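Saframycin Mx1 synthetase B (Legionella pneumophila subsp. pneumophila, PDB 3KXW) is an AMP-binding enzyme of the ANL superfamily and holds 5'-O-[(S)-(dodecanoyloxy)(hydroxy)phosphoryl]adenosine in its pocket. Local coordinates at residues K106-R109 with I110-S114; S176-M180 with H181-V185; T349-K352 with E353-Q356. One frame throughout, in Å; residues are numbered along the deposited sequence.

Interaction 1 (K106-R109 with I110-S114)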
# COMPACT_ATOMS: atom_id res chain seq x y z
N LYS A 106 9.92 0.67 -14.26
CA LYS A 106 9.18 -0.36 -13.54
C LYS A 106 8.15 -1.02 -14.47
O LYS A 106 8.02 -2.25 -14.51
CB LYS A 106 8.51 0.22 -12.29
CG LYS A 106 7.48 -0.71 -11.64
CD LYS A 106 7.40 -0.55 -10.14
CE LYS A 106 6.69 0.71 -9.72
NZ LYS A 106 6.35 0.61 -8.27
N ALA A 107 7.43 -0.21 -15.23
CA ALA A 107 6.46 -0.74 -16.18
C ALA A 107 7.13 -1.66 -17.20
O ALA A 107 6.62 -2.74 -17.49
CB ALA A 107 5.70 0.40 -16.89
N GLN A 108 8.26 -1.26 -17.75
CA GLN A 108 8.95 -2.11 -18.71
C GLN A 108 9.39 -3.44 -18.10
O GLN A 108 9.32 -4.49 -18.74
CB GLN A 108 10.18 -1.39 -19.30
CG GLN A 108 11.06 -2.31 -20.14
CD GLN A 108 10.38 -2.73 -21.43
OE1 GLN A 108 9.98 -3.89 -21.60
NE2 GLN A 108 10.21 -1.78 -22.33
N ARG A 109 9.87 -3.40 -16.86
CA ARG A 109 10.29 -4.65 -16.21
C ARG A 109 9.09 -5.55 -15.95
O ARG A 109 9.20 -6.76 -16.03
CB ARG A 109 11.05 -4.38 -14.91
CG ARG A 109 12.40 -3.71 -15.10
CD ARG A 109 12.97 -3.17 -13.78
NE ARG A 109 14.07 -2.25 -14.06
CZ ARG A 109 15.29 -2.66 -14.37
NH1 ARG A 109 15.58 -3.95 -14.38
NH2 ARG A 109 16.24 -1.77 -14.65
N ILE A 110 7.94 -4.96 -15.66
CA ILE A 110 6.72 -5.73 -15.44
C ILE A 110 6.21 -6.34 -16.75
O ILE A 110 5.81 -7.51 -16.81
CB ILE A 110 5.65 -4.88 -14.73
CG1 ILE A 110 6.03 -4.75 -13.25
CG2 ILE A 110 4.26 -5.50 -14.87
CD1 ILE A 110 5.12 -3.82 -12.45
N VAL A 111 6.26 -5.57 -17.82
CA VAL A 111 5.91 -6.11 -19.13
C VAL A 111 6.82 -7.28 -19.52
O VAL A 111 6.34 -8.30 -20.01
CB VAL A 111 5.90 -5.02 -20.23
CG1 VAL A 111 5.80 -5.65 -21.66
CG2 VAL A 111 4.76 -4.05 -19.97
N THR A 112 8.11 -7.15 -19.30
CA THR A 112 9.02 -8.22 -19.68
C THR A 112 8.75 -9.50 -18.87
O THR A 112 8.81 -10.59 -19.40
CB THR A 112 10.46 -7.77 -19.49
OG1 THR A 112 10.68 -6.59 -20.29
CG2 THR A 112 11.45 -8.89 -19.90
N ASN A 113 8.46 -9.33 -17.59
CA ASN A 113 8.19 -10.47 -16.72
C ASN A 113 6.85 -11.15 -17.06
O ASN A 113 6.80 -12.37 -17.26
CB ASN A 113 8.25 -10.02 -15.24
CG ASN A 113 8.03 -11.17 -14.26
OD1 ASN A 113 8.68 -12.21 -14.32
ND2 ASN A 113 7.10 -10.97 -13.34
N SER A 114 5.79 -10.35 -17.15
CA SER A 114 4.43 -10.89 -17.23
C SER A 114 3.96 -11.19 -18.66
O SER A 114 2.98 -11.91 -18.83
CB SER A 114 3.44 -9.93 -16.56
OG SER A 114 3.33 -8.73 -17.29
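Lys-106, Gln-108 and Arg-109 meet Ile-110, Thr-112 and Asn-113 one turn later in a local contact within helix 101-114. This helix is the connection of a beta-alpha-beta crossover in the AMP-binding fold. It joins strand 91-95 to strand 118-121, and both run parallel to strand 67-71 between them. Backbone hydrogen bonds from Ile-110 to Lys-106, from Val-111 to Ala-107 and from Asn-113 to Arg-109 hold the turn.

One carbonyl is gripped twice. Gln-108 O accepts from Thr-112 N at 3.0 Å and from Thr-112 OG1 at 2.9 Å. The two donors come from opposite faces of the carbonyl plane. OG1 can do this because it lies beside its own backbone N (chi1 -58°), which turns it back along the helix. The Gln-108 side chain bends at chi2 and crosses the threonine obliquely, bringing its OE1 to 3.1 Å from the same Thr-112 OG1.

The apolar side is different. Lys-106 and Ile-110 run side by side in the same direction, with Lys-106 CG 4.0 Å from Ile-110 CD1. Ile-110 CG1 lies 3.4 Å from Lys-106 O. Ile-110 is buried against Val-93 and Ile-95 of strand 91-95 and against Tyr-174, and Ala-107 also touches Ile-95. The lysine chain then leads away, and its NZ bonds to Gln-534 OE1.

Arg-109 extends from CG to NE, away from the turn, and its guanidinium forms a salt bridge with Asp-105. At the end of the helix Ser-114 repeats the double grip. Its N and its OG both bond to Ile-110 O, and OG sits 2.8 Å from that oxygen, 40° out of the carbonyl plane.

Interaction 2 (S176-M180 with H181-V185)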
# COMPACT_ATOMS: atom_id res chain seq x y z
N SER A 176 6.40 -3.70 -3.67
CA SER A 176 7.49 -2.73 -3.71
C SER A 176 8.79 -3.48 -3.45
O SER A 176 8.80 -4.66 -3.08
CB SER A 176 7.30 -1.64 -2.65
OG SER A 176 7.42 -2.20 -1.35
N GLY A 177 9.90 -2.79 -3.62
CA GLY A 177 11.16 -3.44 -3.44
C GLY A 177 11.36 -4.27 -4.68
O GLY A 177 10.58 -4.20 -5.63
N SER A 178 12.44 -5.06 -4.66
CA SER A 178 12.86 -5.78 -5.83
C SER A 178 12.68 -4.90 -7.05
O SER A 178 12.11 -5.33 -8.04
CB SER A 178 12.06 -7.08 -5.98
OG SER A 178 12.25 -7.92 -4.87
N THR A 179 13.18 -3.66 -7.00
CA THR A 179 12.99 -2.76 -8.13
C THR A 179 13.59 -3.34 -9.41
O THR A 179 13.07 -3.09 -10.50
CB THR A 179 13.57 -1.36 -7.87
OG1 THR A 179 14.93 -1.48 -7.45
CG2 THR A 179 12.78 -0.67 -6.77
N MSE A 180 14.65 -4.13 -9.28
CA MSE A 180 15.34 -4.66 -10.46
C MSE A 180 14.69 -5.89 -11.09
O MSE A 180 14.77 -6.08 -12.30
CB MSE A 180 16.82 -4.93 -10.15
CG MSE A 180 17.59 -3.67 -9.70
SE MSE A 180 17.57 -2.18 -11.04
CE MSE A 180 18.47 -3.13 -12.49
N HIS A 181 14.04 -6.72 -10.27
CA HIS A 181 13.24 -7.82 -10.82
C HIS A 181 11.91 -7.87 -10.06
O HIS A 181 11.75 -8.66 -9.15
CB HIS A 181 13.97 -9.15 -10.68
CG HIS A 181 15.26 -9.22 -11.44
ND1 HIS A 181 15.32 -9.43 -12.80
CD2 HIS A 181 16.55 -9.11 -11.02
CE1 HIS A 181 16.58 -9.44 -13.19
NE2 HIS A 181 17.35 -9.25 -12.13
N PRO A 182 10.98 -6.98 -10.42
CA PRO A 182 9.75 -6.83 -9.64
C PRO A 182 9.07 -8.18 -9.47
O PRO A 182 9.02 -8.97 -10.42
CB PRO A 182 8.88 -5.92 -10.52
CG PRO A 182 9.88 -5.09 -11.26
CD PRO A 182 11.04 -6.03 -11.55
N LYS A 183 8.55 -8.43 -8.27
CA LYS A 183 7.92 -9.71 -7.94
C LYS A 183 6.42 -9.61 -8.08
O LYS A 183 5.77 -8.83 -7.36
CB LYS A 183 8.25 -10.11 -6.50
CG LYS A 183 9.72 -10.44 -6.24
CD LYS A 183 9.93 -10.60 -4.72
CE LYS A 183 11.14 -11.46 -4.38
NZ LYS A 183 12.40 -10.71 -4.64
N GLY A 184 5.86 -10.36 -9.03
CA GLY A 184 4.43 -10.40 -9.27
C GLY A 184 3.81 -11.58 -8.55
O GLY A 184 3.93 -12.74 -8.98
N VAL A 185 3.17 -11.29 -7.43
CA VAL A 185 2.57 -12.33 -6.61
C VAL A 185 1.33 -12.90 -7.30
O VAL A 185 0.44 -12.15 -7.71
CB VAL A 185 2.20 -11.79 -5.22
CG1 VAL A 185 1.45 -12.86 -4.41
CG2 VAL A 185 3.47 -11.27 -4.50
O HOH W 1 8.84 -6.26 -6.09
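Lys-183 doubles back alongside Ser-178, and its ammonium end meets the serine hydroxyl. NZ donates to Ser-178 OG at 2.8 Å. The lysine chain is nearly straight until its end, where a torsion of 73° (chi4) turns NZ in towards the serine. Its CD and CE pass close to the same OG, with CD at 3.5 Å. NZ has a second partner in the carboxylate of Glu-419, so the ammonium is held by a hydroxyl and a charge together.

His-181 and Met-180, modelled as selenomethionine, are set quite differently. The imidazole lies with one face over the carbonyl of the preceding residue, and Met-180 O is 3.3 Å from His-181 CG. The selenium end leads away and its side chain rests on His-468.

These residues form the glycine- and serine-rich loop between antiparallel strands 169-174 and 184-188. The sequence Thr-175 to Gly-184 fits the signature loop of AMP-binding enzymes, which in relatives is a P-loop-like, phosphate-binding element. Lys-183 lies about 9 Å from the bound ligand. Gly-177 and Ser-178 both have positive phi. The chain reverses further on, round Met-180 and His-181, which brings Pro-182 back beside Ser-178.

Pro-182 lies on the returning limb, beside Ser-178 and Thr-179. Its nitrogen has no hydrogen to give, but Pro-182 CA makes a CA-H...O contact of 3.2 Å to Ser-178 O. Pro-182 CD lies 3.7 Å from Thr-179 O, a buried oxygen without a polar partner in the model. The Thr-179 hydroxyl bonds to Asn-467 O. Inside the loop, a water accepts from Lys-183 N at 3.1 Å and hydrogen-bonds to Gly-177 O at 2.7 Å.

Interaction 3 (T349-K352 with E353-Q356)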
# COMPACT_ATOMS: atom_id res chain seq x y z
N THR A 349 6.53 -2.59 26.40
CA THR A 349 7.67 -1.71 26.61
C THR A 349 8.92 -2.55 26.68
O THR A 349 9.05 -3.40 27.56
CB THR A 349 7.52 -0.90 27.90
OG1 THR A 349 6.29 -0.17 27.87
CG2 THR A 349 8.69 0.06 28.04
N LEU A 350 9.82 -2.34 25.74
CA LEU A 350 11.06 -3.08 25.73
C LEU A 350 12.18 -2.23 26.31
O LEU A 350 12.17 -0.99 26.20
CB LEU A 350 11.46 -3.52 24.32
CG LEU A 350 10.46 -4.18 23.37
CD1 LEU A 350 11.16 -5.17 22.46
CD2 LEU A 350 9.28 -4.81 24.09
N ALA A 351 13.16 -2.90 26.92
CA ALA A 351 14.36 -2.26 27.44
C ALA A 351 15.28 -1.77 26.33
O ALA A 351 15.31 -2.33 25.23
CB ALA A 351 15.12 -3.23 28.36
N LYS A 352 16.08 -0.74 26.62
CA LYS A 352 17.05 -0.27 25.65
C LYS A 352 18.00 -1.40 25.26
O LYS A 352 18.36 -1.56 24.09
CB LYS A 352 17.87 0.89 26.21
CG LYS A 352 18.78 1.51 25.15
CD LYS A 352 19.83 2.42 25.75
CE LYS A 352 20.73 3.00 24.66
NZ LYS A 352 21.39 1.93 23.84
N GLU A 353 18.41 -2.17 26.25
CA GLU A 353 19.36 -3.24 26.03
C GLU A 353 18.63 -4.55 25.78
O GLU A 353 17.93 -5.04 26.65
CB GLU A 353 20.26 -3.38 27.26
CG GLU A 353 21.29 -4.47 27.12
CD GLU A 353 22.25 -4.21 25.98
OE1 GLU A 353 22.79 -3.07 25.89
OE2 GLU A 353 22.48 -5.15 25.18
N GLN A 354 18.83 -5.13 24.60
CA GLN A 354 18.20 -6.39 24.23
C GLN A 354 19.18 -7.55 24.17
O GLN A 354 18.82 -8.66 23.78
CB GLN A 354 17.47 -6.24 22.90
CG GLN A 354 16.31 -5.28 22.96
CD GLN A 354 15.17 -5.81 23.83
OE1 GLN A 354 14.84 -7.00 23.80
NE2 GLN A 354 14.56 -4.92 24.60
N PHE A 355 20.43 -7.27 24.54
CA PHE A 355 21.46 -8.31 24.60
C PHE A 355 21.61 -9.03 23.27
O PHE A 355 21.53 -8.40 22.21
CB PHE A 355 21.17 -9.28 25.76
CG PHE A 355 21.02 -8.60 27.10
CD1 PHE A 355 22.14 -8.26 27.85
CD2 PHE A 355 19.76 -8.30 27.60
CE1 PHE A 355 22.01 -7.63 29.07
CE2 PHE A 355 19.61 -7.67 28.81
CZ PHE A 355 20.75 -7.34 29.57
N GLN A 356 21.80 -10.35 23.31
CA GLN A 356 22.14 -11.13 22.11
C GLN A 356 21.42 -12.47 22.00
O GLN A 356 21.66 -13.25 21.07
CB GLN A 356 23.66 -11.36 22.05
CG GLN A 356 24.45 -10.13 21.65
CD GLN A 356 24.38 -9.89 20.16
OE1 GLN A 356 24.54 -10.82 19.36
NE2 GLN A 356 24.13 -8.64 19.76
O HOH W 2 20.38 -3.89 22.57
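Gln-354 folds back onto Ala-351 through two bends of its chain. CG lies beside the backbone N (chi1 -65°), and chi2 of -68° then turns the amide towards the preceding residues. NE2 donates to Ala-351 O at 2.8 Å, with an angle of 159° at the hydrogen. The oxygen lies close to the plane of the glutamine amide. The same nitrogen also bonds to His-361 O, so two carbonyls fix the rotation of the amide. Leu-350 crosses the glutamine side chain at about a right angle, with its CB 3.4 Å from NE2.

Glu-353 bends at chi2 and reaches forward. Its OE2 accepts from Phe-355 N at 3.0 Å, on the anti side of the carboxylate. Glu-353 CG sits 3.7 Å above the centre of the Phe-355 ring, covering one face. His-361 meets that ring edge-to-face.

A water accepts a hydrogen bond from Gln-354 N at 2.8 Å and makes a weak bond to Lys-352 O. Leu-350 packs inward on Tyr-371 and Leu-373, while Lys-352 and Glu-353 are exposed. The chain thus leaves its strand with a side-chain-to-backbone bond at the exit. The returning loop also bonds to this end, Thr-349 with Ala-363 and Ala-351 with His-361. The loop opens from strand 347-350, which pairs antiparallel with strand 371-374.

In the fold
Interactions 1 and 2 are neighbours, with centres about 10 Å apart. Arg-109 and Ile-110 of the helix pack on Pro-182 of the loop, and Arg-109 NH1 makes a weak hydrogen bond to Met-180 O. Interaction 3 stands apart, its centre about 43 Å from interaction 1 and about 34 Å from interaction 2. Interaction 1 is partly buried and rests on repeated helical bonds and apolar packing. The other two are surface contacts. In interaction 2 a lysine-serine bond and a water span the loop. In interaction 3 a glutamine amide binds the backbone where a strand ends. Both loops connect a pair of antiparallel strands.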